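Long-range contacts in fructuronate-tagaturonate epimerase UxaE from Cohnella laeviribosi in complex with 1 glycerol (Cohnella laeviribosi, PDB 6IL9), which interconverts fructuronate and tagaturonate by epimerisation, probably with the help of the zinc ion bound in its TIM-barrel domain: residues A[94-99]-A[118-123]; A[100-105]-A[460-465]. All blocks are in the same frame, centred on the assembly; numbering follows the deposited sequence.

Interaction 1. Residues A[94-99]-A[118-123]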
loop_
_atom_site.group_PDB
_atom_site.type_symbol
_atom_site.label_atom_id
_atom_site.label_comp_id
_atom_site.label_asym_id
_atom_site.label_seq_id
_atom_site.Cartn_x
_atom_site.Cartn_y
_atom_site.Cartn_z
ATOM N N ILE A 94 4.055 2.527 -7.739
ATOM C CA ILE A 94 4.089 1.349 -6.880
ATOM C C ILE A 94 3.702 1.779 -5.475
ATOM O O ILE A 94 4.208 2.789 -4.969
ATOM C CB ILE A 94 5.458 0.642 -6.896
ATOM C CG1 ILE A 94 5.401 -0.563 -5.954
ATOM C CG2 ILE A 94 6.602 1.605 -6.539
ATOM C CD1 ILE A 94 6.460 -1.624 -6.211
ATOM N N GLY A 95 2.786 1.031 -4.863
ATOM C CA GLY A 95 2.395 1.296 -3.491
ATOM C C GLY A 95 3.350 0.575 -2.565
ATOM O O GLY A 95 3.537 -0.639 -2.684
ATOM N N LEU A 96 3.991 1.313 -1.675
ATOM C CA LEU A 96 5.039 0.769 -0.818
ATOM C C LEU A 96 4.580 0.905 0.635
ATOM O O LEU A 96 5.098 1.731 1.402
ATOM C CB LEU A 96 6.372 1.485 -1.103
ATOM C CG LEU A 96 6.929 1.152 -2.502
ATOM C CD1 LEU A 96 8.042 2.117 -2.933
ATOM C CD2 LEU A 96 7.396 -0.319 -2.593
ATOM N N GLY A 97 3.603 0.079 1.004
ATOM C CA GLY A 97 3.046 0.134 2.345
ATOM C C GLY A 97 4.057 -0.276 3.403
ATOM O O GLY A 97 4.855 -1.200 3.216
ATOM N N ASP A 98 3.997 0.407 4.535
ATOM C CA ASP A 98 4.972 0.230 5.606
ATOM C C ASP A 98 4.205 0.160 6.924
ATOM O O ASP A 98 3.776 1.189 7.456
ATOM C CB ASP A 98 5.978 1.370 5.592
ATOM C CG ASP A 98 7.053 1.212 6.643
ATOM O OD1 ASP A 98 7.083 0.168 7.343
ATOM O OD2 ASP A 98 7.865 2.147 6.768
ATOM N N ARG A 99 4.050 -1.058 7.442
ATOM C CA ARG A 99 3.349 -1.324 8.691
ATOM C C ARG A 99 4.153 -0.910 9.907
ATOM O O ARG A 99 3.591 -0.845 11.006
ATOM C CB ARG A 99 3.020 -2.814 8.799
ATOM C CG ARG A 99 2.063 -3.274 7.746
ATOM C CD ARG A 99 1.975 -4.781 7.672
ATOM N NE ARG A 99 0.820 -5.175 6.870
ATOM C CZ ARG A 99 0.461 -6.432 6.654
ATOM N NH1 ARG A 99 1.182 -7.426 7.159
ATOM N NH2 ARG A 99 -0.615 -6.688 5.922
ATOM N N PRO A 118 6.832 6.540 -6.379
ATOM C CA PRO A 118 6.478 5.776 -5.175
ATOM C C PRO A 118 5.298 6.341 -4.412
ATOM O O PRO A 118 5.256 7.540 -4.126
ATOM C CB PRO A 118 7.757 5.856 -4.329
ATOM C CG PRO A 118 8.331 7.228 -4.687
ATOM C CD PRO A 118 7.949 7.475 -6.150
ATOM N N ILE A 119 4.335 5.489 -4.076
ATOM C CA ILE A 119 3.319 5.824 -3.085
ATOM C C ILE A 119 3.895 5.326 -1.763
ATOM O O ILE A 119 3.701 4.177 -1.365
ATOM C CB ILE A 119 1.963 5.204 -3.420
ATOM C CG1 ILE A 119 1.604 5.464 -4.893
ATOM C CG2 ILE A 119 0.883 5.762 -2.482
ATOM C CD1 ILE A 119 1.571 6.944 -5.309
ATOM N N LEU A 120 4.655 6.200 -1.095
ATOM C CA LEU A 120 5.463 5.765 0.047
ATOM C C LEU A 120 4.656 5.659 1.323
ATOM O O LEU A 120 5.064 4.947 2.248
ATOM C CB LEU A 120 6.612 6.738 0.296
ATOM C CG LEU A 120 7.846 6.701 -0.565
ATOM C CD1 LEU A 120 8.725 7.837 -0.079
ATOM C CD2 LEU A 120 8.563 5.369 -0.386
ATOM N N ALA A 121 3.559 6.403 1.416
ATOM C CA ALA A 121 2.659 6.376 2.558
ATOM C C ALA A 121 1.410 5.635 2.117
ATOM O O ALA A 121 0.618 6.158 1.328
ATOM C CB ALA A 121 2.327 7.794 3.027
ATOM N N GLN A 122 1.232 4.417 2.607
ATOM C CA GLN A 122 0.071 3.629 2.203
ATOM C C GLN A 122 -0.229 2.644 3.316
ATOM O O GLN A 122 0.575 1.745 3.557
ATOM C CB GLN A 122 0.344 2.897 0.889
ATOM C CG GLN A 122 -0.721 1.868 0.545
ATOM C CD GLN A 122 -0.147 0.670 -0.178
ATOM O OE1 GLN A 122 0.207 0.756 -1.348
ATOM N NE2 GLN A 122 -0.046 -0.455 0.518
ATOM N N GLN A 123 -1.364 2.818 3.994
ATOM C CA GLN A 123 -1.818 1.859 4.997
ATOM C C GLN A 123 -3.337 1.831 4.969
ATOM O O GLN A 123 -3.984 2.844 4.677
ATOM C CB GLN A 123 -1.326 2.220 6.410
ATOM C CG GLN A 123 0.145 1.879 6.696
ATOM C CD GLN A 123 0.375 0.385 6.798
ATOM O OE1 GLN A 123 0.233 -0.203 7.876
ATOM N NE2 GLN A 123 0.717 -0.246 5.676
#
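Ile94 and Gly95 pair in parallel with Pro118 and Ile119, the short strand axes approaching to 4.8 Å at 23°, and two nearly straight backbone bonds hold the pair: Ile119 N gives to Ile94 O (2.8 Å), and Leu96 N gives to Ile119 O. These are the first two strands of the eight-stranded TIM barrel, joined through helix 104-111 in a beta-alpha-beta unit. Leu96 CD1 meets Pro118 CB at 4.0 Å, the side chains crossing at a slant, and also meets Leu120 CD2; His107 of that helix packs on both leucines. On the barrel's inner side, Gln122 has CG anti to its backbone N (chi1 170°), which swings the amide across the two glycines. Gln122 OE1 lies 3.1 Å from Gly95 CA, where any CB would clash, while NE2 passes alongside Gly97 and donates to Thr367 O. Gly97 CA makes a CA-H...O contact with Gln122 O at 3.2 Å. Gln122 O also accepts from Gln123 NE2 (2.9 Å), in its carbonyl plane, on a lone pair; lying close to the amide plane, this bond fixes the rotation of the Gln123 amide, whose OE1 is 3.6 Å from Arg99 CG. Arg99 then runs away from the amide, its NE forming a salt bridge with Glu127. With the Gln123 amide cut back to an alanine, Gln122 O loses that donor and would probably be held less firmly, with a gap beside Arg99 CG. The chemistry thus passes from backbone bonds and apolar packing to buried amides, and the Gln122 side chain, about 4 Å from the bound glycerol, probably lines the ligand pocket.

Interaction 2. Residues A[100-105]-A[460-465]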
loop_
_atom_site.group_PDB
_atom_site.type_symbol
_atom_site.label_atom_id
_atom_site.label_comp_id
_atom_site.label_asym_id
_atom_site.label_seq_id
_atom_site.Cartn_x
_atom_site.Cartn_y
_atom_site.Cartn_z
ATOM N N LEU A 100 5.440 -0.639 9.725
ATOM C CA LEU A 100 6.379 -0.421 10.815
ATOM C C LEU A 100 6.865 1.008 10.917
ATOM O O LEU A 100 7.252 1.438 12.008
ATOM C CB LEU A 100 7.595 -1.343 10.653
ATOM C CG LEU A 100 7.282 -2.833 10.520
ATOM C CD1 LEU A 100 8.548 -3.597 10.158
ATOM C CD2 LEU A 100 6.675 -3.359 11.821
ATOM N N GLY A 101 6.870 1.750 9.813
ATOM C CA GLY A 101 7.424 3.085 9.825
ATOM C C GLY A 101 8.926 3.179 9.642
ATOM O O GLY A 101 9.480 4.275 9.821
ATOM N N ILE A 102 9.604 2.085 9.289
ATOM C CA ILE A 102 11.057 2.069 9.135
ATOM C C ILE A 102 11.511 1.675 7.735
ATOM O O ILE A 102 12.718 1.556 7.507
ATOM C CB ILE A 102 11.725 1.141 10.171
ATOM C CG1 ILE A 102 11.264 -0.303 9.977
ATOM C CG2 ILE A 102 11.452 1.632 11.585
ATOM C CD1 ILE A 102 12.008 -1.317 10.871
ATOM N N ALA A 103 10.596 1.442 6.799
ATOM C CA ALA A 103 10.988 0.975 5.470
ATOM C C ALA A 103 11.132 2.094 4.446
ATOM O O ALA A 103 11.588 1.833 3.324
ATOM C CB ALA A 103 9.972 -0.039 4.933
ATOM N N GLY A 104 10.777 3.314 4.804
ATOM C CA GLY A 104 10.797 4.425 3.879
ATOM C C GLY A 104 12.103 4.602 3.127
ATOM O O GLY A 104 12.127 4.659 1.893
ATOM N N PRO A 105 13.223 4.718 3.856
ATOM C CA PRO A 105 14.504 4.947 3.165
ATOM C C PRO A 105 14.873 3.845 2.192
ATOM O O PRO A 105 15.265 4.137 1.053
ATOM C CB PRO A 105 15.505 5.053 4.321
ATOM C CG PRO A 105 14.676 5.543 5.476
ATOM C CD PRO A 105 13.350 4.843 5.321
ATOM N N GLU A 460 11.859 -5.219 21.417
ATOM C CA GLU A 460 13.056 -5.908 20.959
ATOM C C GLU A 460 13.087 -6.013 19.440
ATOM O O GLU A 460 14.163 -5.938 18.842
ATOM C CB GLU A 460 13.160 -7.297 21.590
ATOM C CG GLU A 460 14.478 -7.964 21.280
ATOM C CD GLU A 460 14.632 -9.348 21.907
ATOM O OE1 GLU A 460 13.680 -9.837 22.557
ATOM O OE2 GLU A 460 15.714 -9.941 21.728
ATOM N N PHE A 461 11.923 -6.181 18.803
ATOM C CA PHE A 461 11.872 -6.212 17.342
ATOM C C PHE A 461 12.446 -4.931 16.743
ATOM O O PHE A 461 13.299 -4.972 15.844
ATOM C CB PHE A 461 10.423 -6.427 16.888
ATOM C CG PHE A 461 10.239 -6.437 15.387
ATOM C CD1 PHE A 461 10.402 -7.608 14.658
ATOM C CD2 PHE A 461 9.868 -5.288 14.716
ATOM C CE1 PHE A 461 10.222 -7.617 13.280
ATOM C CE2 PHE A 461 9.678 -5.300 13.346
ATOM C CZ PHE A 461 9.859 -6.469 12.633
ATOM N N PHE A 462 11.978 -3.776 17.217
ATOM C CA PHE A 462 12.470 -2.529 16.645
ATOM C C PHE A 462 13.924 -2.287 17.023
ATOM O O PHE A 462 14.675 -1.691 16.246
ATOM C CB PHE A 462 11.570 -1.365 17.070
ATOM C CG PHE A 462 10.345 -1.235 16.212
ATOM C CD1 PHE A 462 10.437 -0.696 14.939
ATOM C CD2 PHE A 462 9.122 -1.710 16.649
ATOM C CE1 PHE A 462 9.312 -0.597 14.121
ATOM C CE2 PHE A 462 7.996 -1.617 15.842
ATOM C CZ PHE A 462 8.094 -1.062 14.575
ATOM N N ARG A 463 14.350 -2.780 18.188
ATOM C CA ARG A 463 15.751 -2.656 18.561
ATOM C C ARG A 463 16.647 -3.417 17.587
ATOM O O ARG A 463 17.669 -2.887 17.133
ATOM C CB ARG A 463 15.940 -3.151 19.998
ATOM C CG ARG A 463 17.116 -2.563 20.743
ATOM C CD ARG A 463 16.800 -2.463 22.242
ATOM N NE ARG A 463 16.300 -3.725 22.792
ATOM C CZ ARG A 463 15.173 -3.859 23.491
ATOM N NH1 ARG A 463 14.409 -2.804 23.746
ATOM N NH2 ARG A 463 14.813 -5.051 23.950
ATOM N N THR A 464 16.277 -4.655 17.227
ATOM C CA THR A 464 17.130 -5.361 16.272
ATOM C C THR A 464 17.049 -4.738 14.888
ATOM O O THR A 464 18.054 -4.707 14.177
ATOM C CB THR A 464 16.812 -6.859 16.188
ATOM O OG1 THR A 464 15.796 -7.098 15.213
ATOM C CG2 THR A 464 16.399 -7.422 17.522
ATOM N N LEU A 465 15.887 -4.213 14.492
ATOM C CA LEU A 465 15.804 -3.632 13.153
ATOM C C LEU A 465 16.598 -2.334 13.062
ATOM O O LEU A 465 17.163 -2.028 12.004
ATOM C CB LEU A 465 14.347 -3.420 12.746
ATOM C CG LEU A 465 13.733 -4.546 11.894
ATOM C CD1 LEU A 465 14.326 -4.546 10.488
ATOM C CD2 LEU A 465 13.984 -5.898 12.556
#
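Phe461, on helix 458-467, is the first residue of 460-465 to touch the loop that leads from the first strand of the TIM barrel into helix 104-111. With CG anti to the backbone N (chi1 178°), its ring extends toward Leu100, whose CD1 methyl meets the ring edge, near its plane, 3.8 Å from Phe461 CE2. Leu465 CD2 lies over one face of this ring, and Ala375 and Val379 of helix 369-382 also pack on Phe461. The next residue, Phe462, swings its ring back to the loop. Its CZ touches the other methyl of Leu100, CD2, at 3.9 Å; that methyl sits between the two rings and touches both. Phe462 CE1 also lies 3.6 Å from Leu100 O, an oblique approach, while Ile102 CG2 comes in at the ring edge, near its plane. One turn after Phe461, Leu465 N bonds to Phe461 O within the helix, and the leucine side chain faces Ile102; Tyr472 of helix 469-487 packs against both. The side-chain contacts are all apolar, a small hydrophobic seam joining the barrel loop to the last helix but one. At its far end the Ile102 and Leu465 side chains cross at about a right angle, with Ile102 CD1 3.7 Å from Leu465 CB.

Segment 94-99 runs directly into 100-105, so interaction 1 and interaction 2 are successive steps along one path out of the barrel, their centres about 15 Å apart. Asp98 ties them together: its OD2 lies 2.8 Å from Ala103 N, a probable hydrogen bond, and its OD1 accepts from Leu100 N, folding the loop back just ahead of helix 104-111. Interaction 1 is the one near the site, with the side chain of Gln122 about 9 Å from the zinc ion held by His161, Asp273 and His343. Interaction 2 lies farther out, the Leu100 side chain being about 14 Å from the glycerol, and fastens the same loop to helix 458-467.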